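Long-range contacts in KLLA0E08119p (Kluyveromyces lactis, PDB 3VA7), which probably makes urea-1-carboxylate (allophanate) from urea, hydrogencarbonate and ATP by way of biotin, as the urea carboxylase part of a longer bifunctional enzyme: residues Ser391-Asp396 against Asn431-Glu436; Glu645-Pro650 against Asp801-Gly806; Gly1176-Pro1181 against Ile1218-Gly1223. All blocks are in the same frame, centred on the assembly; numbering follows the deposited sequence.

The three contacts follow one another along the chain without overlapping, each closing before the next opens. They share no helix, strand or sheet. Contact 1 belongs to the C-terminal part of the biotin carboxylase region, contact 2 ties a loop of the carboxyltransferase region to the end of helix 786-802, and contact 3 lies in the biotin-carrying domain. Their centres are well separated: about 44 Å between contacts 1 and 2, 48 Å between 2 and 3, and 56 Å between 1 and 3, which sit on opposite sides of the chain's centre. They therefore sample separate parts of a multidomain enzyme in which biotin serves carboxylation and carboxyl transfer.

Contact 1. Residues Ser391-Asp396 against Asn431-Glu436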
loop_
_atom_site.group_PDB
_atom_site.type_symbol
_atom_site.label_atom_id
_atom_site.label_comp_id
_atom_site.label_asym_id
_atom_site.label_seq_id
_atom_site.Cartn_x
_atom_site.Cartn_y
_atom_site.Cartn_z
ATOM N N SER A 391 18.010 -14.663 -9.970
ATOM C CA SER A 391 19.346 -14.471 -9.405
ATOM C C SER A 391 20.460 -15.048 -10.274
ATOM O O SER A 391 21.642 -14.808 -9.970
ATOM C CB SER A 391 19.434 -15.181 -8.071
ATOM O OG SER A 391 19.274 -16.585 -8.315
ATOM N N TRP A 392 20.092 -15.837 -11.302
ATOM C CA TRP A 392 21.075 -16.581 -12.144
ATOM C C TRP A 392 21.437 -15.778 -13.380
ATOM O O TRP A 392 22.460 -16.056 -14.014
ATOM C CB TRP A 392 20.577 -17.990 -12.601
ATOM C CG TRP A 392 19.170 -17.953 -13.146
ATOM C CD1 TRP A 392 18.023 -18.164 -12.435
ATOM C CD2 TRP A 392 18.744 -17.572 -14.477
ATOM N NE1 TRP A 392 16.928 -17.982 -13.232
ATOM C CE2 TRP A 392 17.327 -17.631 -14.491
ATOM C CE3 TRP A 392 19.416 -17.199 -15.646
ATOM C CZ2 TRP A 392 16.575 -17.357 -15.623
ATOM C CZ3 TRP A 392 18.658 -16.929 -16.788
ATOM C CH2 TRP A 392 17.259 -17.008 -16.770
ATOM N N ALA A 393 20.585 -14.826 -13.744
ATOM C CA ALA A 393 20.959 -13.837 -14.770
ATOM C C ALA A 393 21.830 -12.730 -14.120
ATOM O O ALA A 393 21.971 -12.646 -12.911
ATOM C CB ALA A 393 19.686 -13.242 -15.475
ATOM N N ARG A 394 22.437 -11.900 -14.944
ATOM C CA ARG A 394 23.060 -10.679 -14.457
ATOM C C ARG A 394 21.981 -9.621 -14.589
ATOM O O ARG A 394 21.363 -9.476 -15.654
ATOM C CB ARG A 394 24.324 -10.290 -15.288
ATOM C CG ARG A 394 24.751 -8.827 -15.054
ATOM C CD ARG A 394 26.069 -8.514 -15.601
ATOM N NE ARG A 394 26.257 -7.080 -15.697
ATOM C CZ ARG A 394 27.369 -6.516 -16.161
ATOM N NH1 ARG A 394 28.389 -7.279 -16.570
ATOM N NH2 ARG A 394 27.474 -5.200 -16.213
ATOM N N VAL A 395 21.714 -8.906 -13.498
ATOM C CA VAL A 395 20.762 -7.777 -13.595
ATOM C C VAL A 395 21.391 -6.528 -13.069
ATOM O O VAL A 395 21.863 -6.487 -11.958
ATOM C CB VAL A 395 19.245 -8.103 -13.160
ATOM C CG1 VAL A 395 19.055 -9.582 -12.745
ATOM C CG2 VAL A 395 18.640 -7.101 -12.165
ATOM N N ASP A 396 21.497 -5.530 -13.924
ATOM C CA ASP A 396 22.073 -4.284 -13.475
ATOM C C ASP A 396 20.865 -3.429 -13.153
ATOM O O ASP A 396 19.992 -3.153 -14.014
ATOM C CB ASP A 396 23.005 -3.678 -14.528
ATOM C CG ASP A 396 24.237 -4.570 -14.845
ATOM O OD1 ASP A 396 24.625 -5.520 -14.115
ATOM O OD2 ASP A 396 24.869 -4.313 -15.867
ATOM N N ASN A 431 13.725 -15.366 -22.206
ATOM C CA ASN A 431 12.304 -15.575 -21.937
ATOM C C ASN A 431 12.160 -16.056 -20.486
ATOM O O ASN A 431 11.378 -15.457 -19.740
ATOM C CB ASN A 431 11.599 -16.473 -22.971
ATOM C CG ASN A 431 11.382 -15.773 -24.343
ATOM O OD1 ASN A 431 10.453 -14.982 -24.528
ATOM N ND2 ASN A 431 12.214 -16.114 -25.314
ATOM N N GLN A 432 12.947 -17.042 -20.047
ATOM C CA GLN A 432 12.795 -17.482 -18.668
ATOM C C GLN A 432 13.051 -16.290 -17.725
ATOM O O GLN A 432 12.215 -16.006 -16.852
ATOM C CB GLN A 432 13.604 -18.734 -18.279
ATOM C CG GLN A 432 13.224 -19.268 -16.849
ATOM C CD GLN A 432 14.177 -20.379 -16.202
ATOM O OE1 GLN A 432 14.606 -21.298 -16.878
ATOM N NE2 GLN A 432 14.434 -20.293 -14.871
ATOM N N ALA A 433 14.157 -15.569 -17.917
ATOM C CA ALA A 433 14.472 -14.399 -17.061
ATOM C C ALA A 433 13.308 -13.389 -16.966
ATOM O O ALA A 433 12.927 -12.964 -15.885
ATOM C CB ALA A 433 15.785 -13.699 -17.521
ATOM N N LEU A 434 12.760 -13.025 -18.106
ATOM C CA LEU A 434 11.637 -12.118 -18.142
ATOM C C LEU A 434 10.421 -12.626 -17.359
ATOM O O LEU A 434 9.741 -11.827 -16.691
ATOM C CB LEU A 434 11.253 -11.797 -19.598
ATOM C CG LEU A 434 12.374 -11.001 -20.282
ATOM C CD1 LEU A 434 12.012 -10.590 -21.649
ATOM C CD2 LEU A 434 12.794 -9.813 -19.451
ATOM N N ASN A 435 10.192 -13.948 -17.431
ATOM C CA ASN A 435 9.095 -14.654 -16.767
ATOM C C ASN A 435 9.268 -14.627 -15.256
ATOM O O ASN A 435 8.314 -14.714 -14.488
ATOM C CB ASN A 435 9.054 -16.121 -17.229
ATOM C CG ASN A 435 8.200 -16.348 -18.527
ATOM O OD1 ASN A 435 7.943 -15.440 -19.339
ATOM N ND2 ASN A 435 7.769 -17.597 -18.699
ATOM N N GLU A 436 10.507 -14.484 -14.841
ATOM C CA GLU A 436 10.904 -14.724 -13.492
ATOM C C GLU A 436 11.115 -13.355 -12.842
ATOM O O GLU A 436 11.471 -13.250 -11.657
ATOM C CB GLU A 436 12.183 -15.550 -13.539
ATOM C CG GLU A 436 12.282 -16.701 -12.582
ATOM C CD GLU A 436 13.171 -17.809 -13.101
ATOM O OE1 GLU A 436 14.330 -17.908 -12.697
ATOM O OE2 GLU A 436 12.690 -18.604 -13.905
#
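Trp392 packs against Gln432, Ala433 and Glu436 in a small surface contact, part polar and part apolar, where a loop leading into strand 394-397 meets the C-terminal end of helix 423-435. Its polar half rests on one hydrogen bond: Trp392 NE1 donates to Glu436 OE1 at 2.7 Å, with an N-H...O angle of 165°. The acceptor lies close to the indole plane, while the nitrogen meets OE1 on its syn side and somewhat out of the carboxylate plane; the two planes are 69° apart. A second donor steadies the carboxylate, since Gln432 NE2 bonds Glu436 OE2 at 2.6 Å through the syn lone pair, and makes only a weak bond to OE1. Glu436 is thus held by the amide four residues earlier in the chain while it accepts from the indole.

With chi1 at 47°, CG of Trp392 sits between its backbone N and carbonyl carbon, and the indole reaches the helix edge-on. Both segments lie in the biotin carboxylase C-terminal region: strand 394-397 pairs antiparallel with strand 412-420, and helix 423-435 comes next along the chain, so the contact joins the approach to one strand with the helix that follows its partner. The far corner of the indole supplies the apolar half, Trp392 CH2 lying 3.7 Å from Ala433 CB and 3.6 Å from Ala433 N, the latter near the ring plane. Gln432 NE2 lies obliquely to the ring, 3.7 Å from Trp392 CZ2. Ala393 adds a looser methyl-to-methyl approach, its CB 4.4 Å from Ala433 CB. Ala433 is buried, with Ile416 of strand 412-420 and Pro390 also packed on it.

Contact 2. Residues Glu645-Pro650 against Asp801-Gly806; sequences EPQAAP and DNFEEG
Pro650 and Phe803 meet at the centre of this contact, the proline ring crossing the phenyl ring at about a right angle. Pro650 CD stands 3.7 Å from the centroid of the Phe803 ring and only 5° off its normal, which defines a CH-pi contact over the centre of one face. At the ring's tip, Phe803 CZ is met by the methyl of Ala649, with CB 3.7 Å away. The rim is approached differently: the backbone oxygen of Gln647 lies near the ring plane, 3.6 Å from Phe803 CE2, while the extended Gln647 side chain slides past the ring in the opposite sense, its amide turned 62° from the phenyl plane. Glu805 bends at chi2 (-89°), which brings its carboxylate back to Pro650, with OE2 3.5 Å from Pro650 CB; its other oxygen, OE1, is hydrogen-bonded to Ser652 OG. Replacing Phe803 by an alanine would probably leave Pro650 CD and the Ala649 methyl without the surface they pack on, opening a gap beneath the loop.

Phe803 is the first residue beyond helix 786-802 to leave helical angles, with positive phi, and the chain turns there, so that 803-805 runs roughly alongside 647-650. Its side chain also touches Leu516, Arg519 and Val520 of helix 511-520. A backbone hydrogen bond between Gln647 and Val520 fastens the loop between strands 626-628 and 662-669 to that helix, and another joins Ala649 and Asn566.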
loop_
_atom_site.group_PDB
_atom_site.type_symbol
_atom_site.label_atom_id
_atom_site.label_comp_id
_atom_site.label_asym_id
_atom_site.label_seq_id
_atom_site.Cartn_x
_atom_site.Cartn_y
_atom_site.Cartn_z
ATOM N N GLU A 645 -17.594 -25.034 -15.564
ATOM C CA GLU A 645 -17.969 -24.396 -16.829
ATOM C C GLU A 645 -18.837 -23.222 -16.428
ATOM O O GLU A 645 -19.568 -23.316 -15.429
ATOM C CB GLU A 645 -18.727 -25.400 -17.723
ATOM C CG GLU A 645 -18.453 -25.282 -19.223
ATOM C CD GLU A 645 -16.970 -25.474 -19.566
ATOM O OE1 GLU A 645 -16.345 -26.401 -18.982
ATOM O OE2 GLU A 645 -16.432 -24.681 -20.401
ATOM N N PRO A 646 -18.778 -22.102 -17.163
ATOM C CA PRO A 646 -19.700 -21.050 -16.677
ATOM C C PRO A 646 -21.202 -21.479 -16.737
ATOM O O PRO A 646 -21.544 -22.448 -17.408
ATOM C CB PRO A 646 -19.389 -19.837 -17.580
ATOM C CG PRO A 646 -18.156 -20.200 -18.344
ATOM C CD PRO A 646 -18.083 -21.700 -18.394
ATOM N N GLN A 647 -22.066 -20.775 -16.017
ATOM C CA GLN A 647 -23.476 -21.123 -15.902
ATOM C C GLN A 647 -24.267 -19.986 -15.250
ATOM O O GLN A 647 -23.853 -19.477 -14.199
ATOM C CB GLN A 647 -23.605 -22.381 -15.072
ATOM C CG GLN A 647 -24.994 -22.664 -14.584
ATOM C CD GLN A 647 -25.063 -23.993 -13.856
ATOM O OE1 GLN A 647 -24.096 -24.750 -13.830
ATOM N NE2 GLN A 647 -26.211 -24.272 -13.242
ATOM N N ALA A 648 -25.375 -19.555 -15.858
ATOM C CA ALA A 648 -26.285 -18.612 -15.184
ATOM C C ALA A 648 -26.586 -19.077 -13.741
ATOM O O ALA A 648 -26.817 -20.253 -13.507
ATOM C CB ALA A 648 -27.590 -18.497 -15.969
ATOM N N ALA A 649 -26.578 -18.180 -12.769
ATOM C CA ALA A 649 -26.919 -18.581 -11.415
ATOM C C ALA A 649 -28.346 -19.036 -11.382
ATOM O O ALA A 649 -29.211 -18.299 -11.818
ATOM C CB ALA A 649 -26.746 -17.429 -10.455
ATOM N N PRO A 650 -28.618 -20.236 -10.845
ATOM C CA PRO A 650 -30.015 -20.624 -10.605
ATOM C C PRO A 650 -30.665 -19.485 -9.893
ATOM O O PRO A 650 -30.006 -18.864 -9.090
ATOM C CB PRO A 650 -29.883 -21.809 -9.654
ATOM C CG PRO A 650 -28.585 -22.404 -10.044
ATOM C CD PRO A 650 -27.682 -21.212 -10.277
ATOM N N ASP A 801 -21.376 -24.054 -3.578
ATOM C CA ASP A 801 -20.560 -25.229 -3.934
ATOM C C ASP A 801 -21.185 -26.142 -4.958
ATOM O O ASP A 801 -20.490 -26.688 -5.815
ATOM C CB ASP A 801 -20.186 -26.059 -2.700
ATOM C CG ASP A 801 -19.083 -25.414 -1.852
ATOM O OD1 ASP A 801 -18.971 -25.794 -0.658
ATOM O OD2 ASP A 801 -18.327 -24.554 -2.365
ATOM N N ASN A 802 -22.491 -26.324 -4.849
ATOM C CA ASN A 802 -23.197 -27.253 -5.733
ATOM C C ASN A 802 -23.862 -26.495 -6.864
ATOM O O ASN A 802 -23.845 -26.957 -8.019
ATOM C CB ASN A 802 -24.236 -28.067 -4.959
ATOM C CG ASN A 802 -23.614 -28.932 -3.853
ATOM O OD1 ASN A 802 -22.465 -29.402 -3.949
ATOM N ND2 ASN A 802 -24.390 -29.149 -2.793
ATOM N N PHE A 803 -24.432 -25.331 -6.514
ATOM C CA PHE A 803 -25.022 -24.402 -7.481
ATOM C C PHE A 803 -26.313 -24.998 -8.051
ATOM O O PHE A 803 -26.441 -25.172 -9.259
ATOM C CB PHE A 803 -24.000 -24.071 -8.596
ATOM C CG PHE A 803 -24.048 -22.626 -9.100
ATOM C CD1 PHE A 803 -24.228 -21.555 -8.221
ATOM C CD2 PHE A 803 -23.853 -22.344 -10.474
ATOM C CE1 PHE A 803 -24.226 -20.220 -8.696
ATOM C CE2 PHE A 803 -23.857 -21.001 -10.966
ATOM C CZ PHE A 803 -24.039 -19.949 -10.090
ATOM N N GLU A 804 -27.257 -25.286 -7.156
ATOM C CA GLU A 804 -28.434 -26.120 -7.427
ATOM C C GLU A 804 -29.704 -25.457 -6.832
ATOM O O GLU A 804 -29.695 -25.059 -5.665
ATOM C CB GLU A 804 -28.182 -27.560 -6.880
ATOM C CG GLU A 804 -27.231 -28.369 -7.806
ATOM C CD GLU A 804 -26.823 -29.818 -7.354
ATOM O OE1 GLU A 804 -27.300 -30.351 -6.305
ATOM O OE2 GLU A 804 -26.001 -30.443 -8.097
ATOM N N GLU A 805 -30.772 -25.315 -7.621
ATOM C CA GLU A 805 -32.020 -24.650 -7.161
ATOM C C GLU A 805 -32.469 -25.088 -5.747
ATOM O O GLU A 805 -32.481 -26.276 -5.439
ATOM C CB GLU A 805 -33.206 -24.909 -8.126
ATOM C CG GLU A 805 -32.926 -24.805 -9.614
ATOM C CD GLU A 805 -33.115 -23.354 -10.216
ATOM O OE1 GLU A 805 -33.717 -22.455 -9.523
ATOM O OE2 GLU A 805 -32.660 -23.139 -11.395
ATOM N N GLY A 806 -32.875 -24.131 -4.912
ATOM C CA GLY A 806 -33.534 -24.439 -3.641
ATOM C C GLY A 806 -32.649 -24.545 -2.400
ATOM O O GLY A 806 -33.172 -24.715 -1.282
#

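Contact 3. Residues Gly1176-Pro1181 against Ile1218-Gly1223; sequences GRFWKP and ILHKNG
Phe1178 lies over the backbone of His1220 and Lys1221, and can be traced outward atom by atom. Its CB already lies 3.5 Å from Lys1221 O, with His1220 CB a little farther off. CG is anti to the backbone N (chi1 -177°), which carries the ring across the loop. One flank then meets a side chain, Phe1178 CD1 lying 3.4 Å from His1220 CB; the other meets the backbone, CD2 being close to Lys1221 O and C. Farther out, CE1 and CE2 are equally distant from His1220 O, at 3.7 Å each, and CZ is 3.3 Å from the same oxygen. This carbonyl oxygen therefore sits over one face, displaced toward the rim.

Behind the ring, the backbone joins as well: Gly1223 N donates to Phe1178 O at 2.9 Å, with an N-H...O angle of 164° and in the carbonyl plane. Asn1222 CA adds a CA-H...O contact to the same oxygen. Next door, the guanidinium of Arg1177 lays one face on Gly1223, CZ being 3.6 Å from Gly1223 CA, while its NH1 bonds Glu948 O.

Trp1179 and Lys1180 both face Ile1197 in a classic beta bulge, and Trp1179 NE1 bonds Glu948 OE1 of helix 937-949, docking the domain on its neighbour. Phe1178 also touches Ile1196 and Ile1198 of strand 1194-1200. Segment 1218-1223 links two four-stranded antiparallel sheets, the flattened beta barrel of biotinyl domains, whose hairpin between strands 1194-1200 and 1203-1208 presents the biotin-bearing Lys1202.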
loop_
_atom_site.group_PDB
_atom_site.type_symbol
_atom_site.label_atom_id
_atom_site.label_comp_id
_atom_site.label_asym_id
_atom_site.label_seq_id
_atom_site.Cartn_x
_atom_site.Cartn_y
_atom_site.Cartn_z
ATOM N N GLY A 1176 -24.231 14.030 2.038
ATOM C CA GLY A 1176 -23.206 14.389 2.981
ATOM C C GLY A 1176 -23.600 15.662 3.670
ATOM O O GLY A 1176 -24.647 16.225 3.350
ATOM N N ARG A 1177 -22.793 16.068 4.652
ATOM C CA ARG A 1177 -22.996 17.284 5.416
ATOM C C ARG A 1177 -22.003 18.316 4.939
ATOM O O ARG A 1177 -20.802 18.000 4.811
ATOM C CB ARG A 1177 -22.727 17.034 6.893
ATOM C CG ARG A 1177 -23.040 18.210 7.881
ATOM C CD ARG A 1177 -22.835 17.710 9.309
ATOM N NE ARG A 1177 -22.492 18.726 10.317
ATOM C CZ ARG A 1177 -21.490 19.612 10.234
ATOM N NH1 ARG A 1177 -20.678 19.706 9.136
ATOM N NH2 ARG A 1177 -21.315 20.445 11.273
ATOM N N PHE A 1178 -22.485 19.554 4.716
ATOM C CA PHE A 1178 -21.667 20.614 4.106
ATOM C C PHE A 1178 -20.584 21.031 5.041
ATOM O O PHE A 1178 -20.827 21.423 6.183
ATOM C CB PHE A 1178 -22.550 21.802 3.720
ATOM C CG PHE A 1178 -21.823 22.927 3.008
ATOM C CD1 PHE A 1178 -21.967 23.098 1.632
ATOM C CD2 PHE A 1178 -21.021 23.842 3.729
ATOM C CE1 PHE A 1178 -21.330 24.163 0.971
ATOM C CE2 PHE A 1178 -20.375 24.881 3.081
ATOM C CZ PHE A 1178 -20.555 25.051 1.695
ATOM N N TRP A 1179 -19.372 20.957 4.534
ATOM C CA TRP A 1179 -18.190 21.210 5.335
ATOM C C TRP A 1179 -17.816 22.683 5.277
ATOM O O TRP A 1179 -17.894 23.387 6.301
ATOM C CB TRP A 1179 -17.057 20.345 4.812
ATOM C CG TRP A 1179 -15.771 20.376 5.627
ATOM C CD1 TRP A 1179 -15.362 21.344 6.502
ATOM C CD2 TRP A 1179 -14.715 19.398 5.584
ATOM N NE1 TRP A 1179 -14.139 21.004 7.036
ATOM C CE2 TRP A 1179 -13.709 19.829 6.476
ATOM C CE3 TRP A 1179 -14.534 18.195 4.886
ATOM C CZ2 TRP A 1179 -12.528 19.110 6.693
ATOM C CZ3 TRP A 1179 -13.351 17.459 5.123
ATOM C CH2 TRP A 1179 -12.359 17.940 6.017
ATOM N N LYS A 1180 -17.430 23.140 4.084
ATOM C CA LYS A 1180 -16.885 24.487 3.876
ATOM C C LYS A 1180 -16.809 24.806 2.361
ATOM O O LYS A 1180 -16.708 23.869 1.526
ATOM C CB LYS A 1180 -15.494 24.630 4.528
ATOM C CG LYS A 1180 -14.415 23.767 3.873
ATOM C CD LYS A 1180 -13.056 24.024 4.435
ATOM C CE LYS A 1180 -12.221 22.773 4.321
ATOM N NZ LYS A 1180 -11.103 22.877 5.250
ATOM N N PRO A 1181 -16.857 26.099 1.987
ATOM C CA PRO A 1181 -16.752 26.360 0.543
ATOM C C PRO A 1181 -15.298 26.420 0.101
ATOM O O PRO A 1181 -14.439 26.638 0.925
ATOM C CB PRO A 1181 -17.419 27.728 0.392
ATOM C CG PRO A 1181 -17.181 28.427 1.710
ATOM C CD PRO A 1181 -17.057 27.344 2.764
ATOM N N ILE A 1218 -23.567 30.102 -4.068
ATOM C CA ILE A 1218 -23.228 28.909 -3.315
ATOM C C ILE A 1218 -24.350 28.646 -2.322
ATOM O O ILE A 1218 -24.572 29.445 -1.394
ATOM C CB ILE A 1218 -21.888 29.104 -2.591
ATOM C CG1 ILE A 1218 -20.737 28.825 -3.545
ATOM C CG2 ILE A 1218 -21.745 28.146 -1.417
ATOM C CD1 ILE A 1218 -19.443 29.361 -3.039
ATOM N N LEU A 1219 -25.039 27.512 -2.500
ATOM C CA LEU A 1219 -26.262 27.230 -1.713
ATOM C C LEU A 1219 -26.109 27.001 -0.186
ATOM O O LEU A 1219 -26.927 27.490 0.579
ATOM C CB LEU A 1219 -27.095 26.104 -2.349
ATOM C CG LEU A 1219 -27.993 26.318 -3.601
ATOM C CD1 LEU A 1219 -29.363 26.959 -3.215
ATOM C CD2 LEU A 1219 -27.295 27.078 -4.725
ATOM N N HIS A 1220 -25.092 26.277 0.280
ATOM C CA HIS A 1220 -25.136 25.893 1.713
ATOM C C HIS A 1220 -24.122 26.566 2.644
ATOM O O HIS A 1220 -23.124 27.138 2.210
ATOM C CB HIS A 1220 -25.105 24.370 1.886
ATOM C CG HIS A 1220 -26.080 23.646 1.006
ATOM N ND1 HIS A 1220 -25.828 23.401 -0.327
ATOM C CD2 HIS A 1220 -27.308 23.133 1.261
ATOM C CE1 HIS A 1220 -26.861 22.768 -0.856
ATOM N NE2 HIS A 1220 -27.761 22.576 0.091
ATOM N N LYS A 1221 -24.419 26.521 3.930
ATOM C CA LYS A 1221 -23.445 26.869 4.930
ATOM C C LYS A 1221 -22.972 25.630 5.738
ATOM O O LYS A 1221 -23.539 24.562 5.648
ATOM C CB LYS A 1221 -23.976 28.034 5.758
ATOM C CG LYS A 1221 -24.144 29.320 4.833
ATOM C CD LYS A 1221 -23.959 30.735 5.547
ATOM C CE LYS A 1221 -25.301 31.359 6.070
ATOM N NZ LYS A 1221 -25.955 32.289 5.081
ATOM N N ASN A 1222 -21.868 25.760 6.453
ATOM C CA ASN A 1222 -21.338 24.679 7.260
ATOM C C ASN A 1222 -22.469 24.128 8.097
ATOM O O ASN A 1222 -23.246 24.904 8.687
ATOM C CB ASN A 1222 -20.257 25.203 8.184
ATOM C CG ASN A 1222 -19.851 24.198 9.234
ATOM O OD1 ASN A 1222 -19.086 23.278 8.950
ATOM N ND2 ASN A 1222 -20.337 24.375 10.451
ATOM N N GLY A 1223 -22.574 22.795 8.121
ATOM C CA GLY A 1223 -23.612 22.112 8.860
ATOM C C GLY A 1223 -24.874 21.702 8.107
ATOM O O GLY A 1223 -25.677 20.966 8.655
#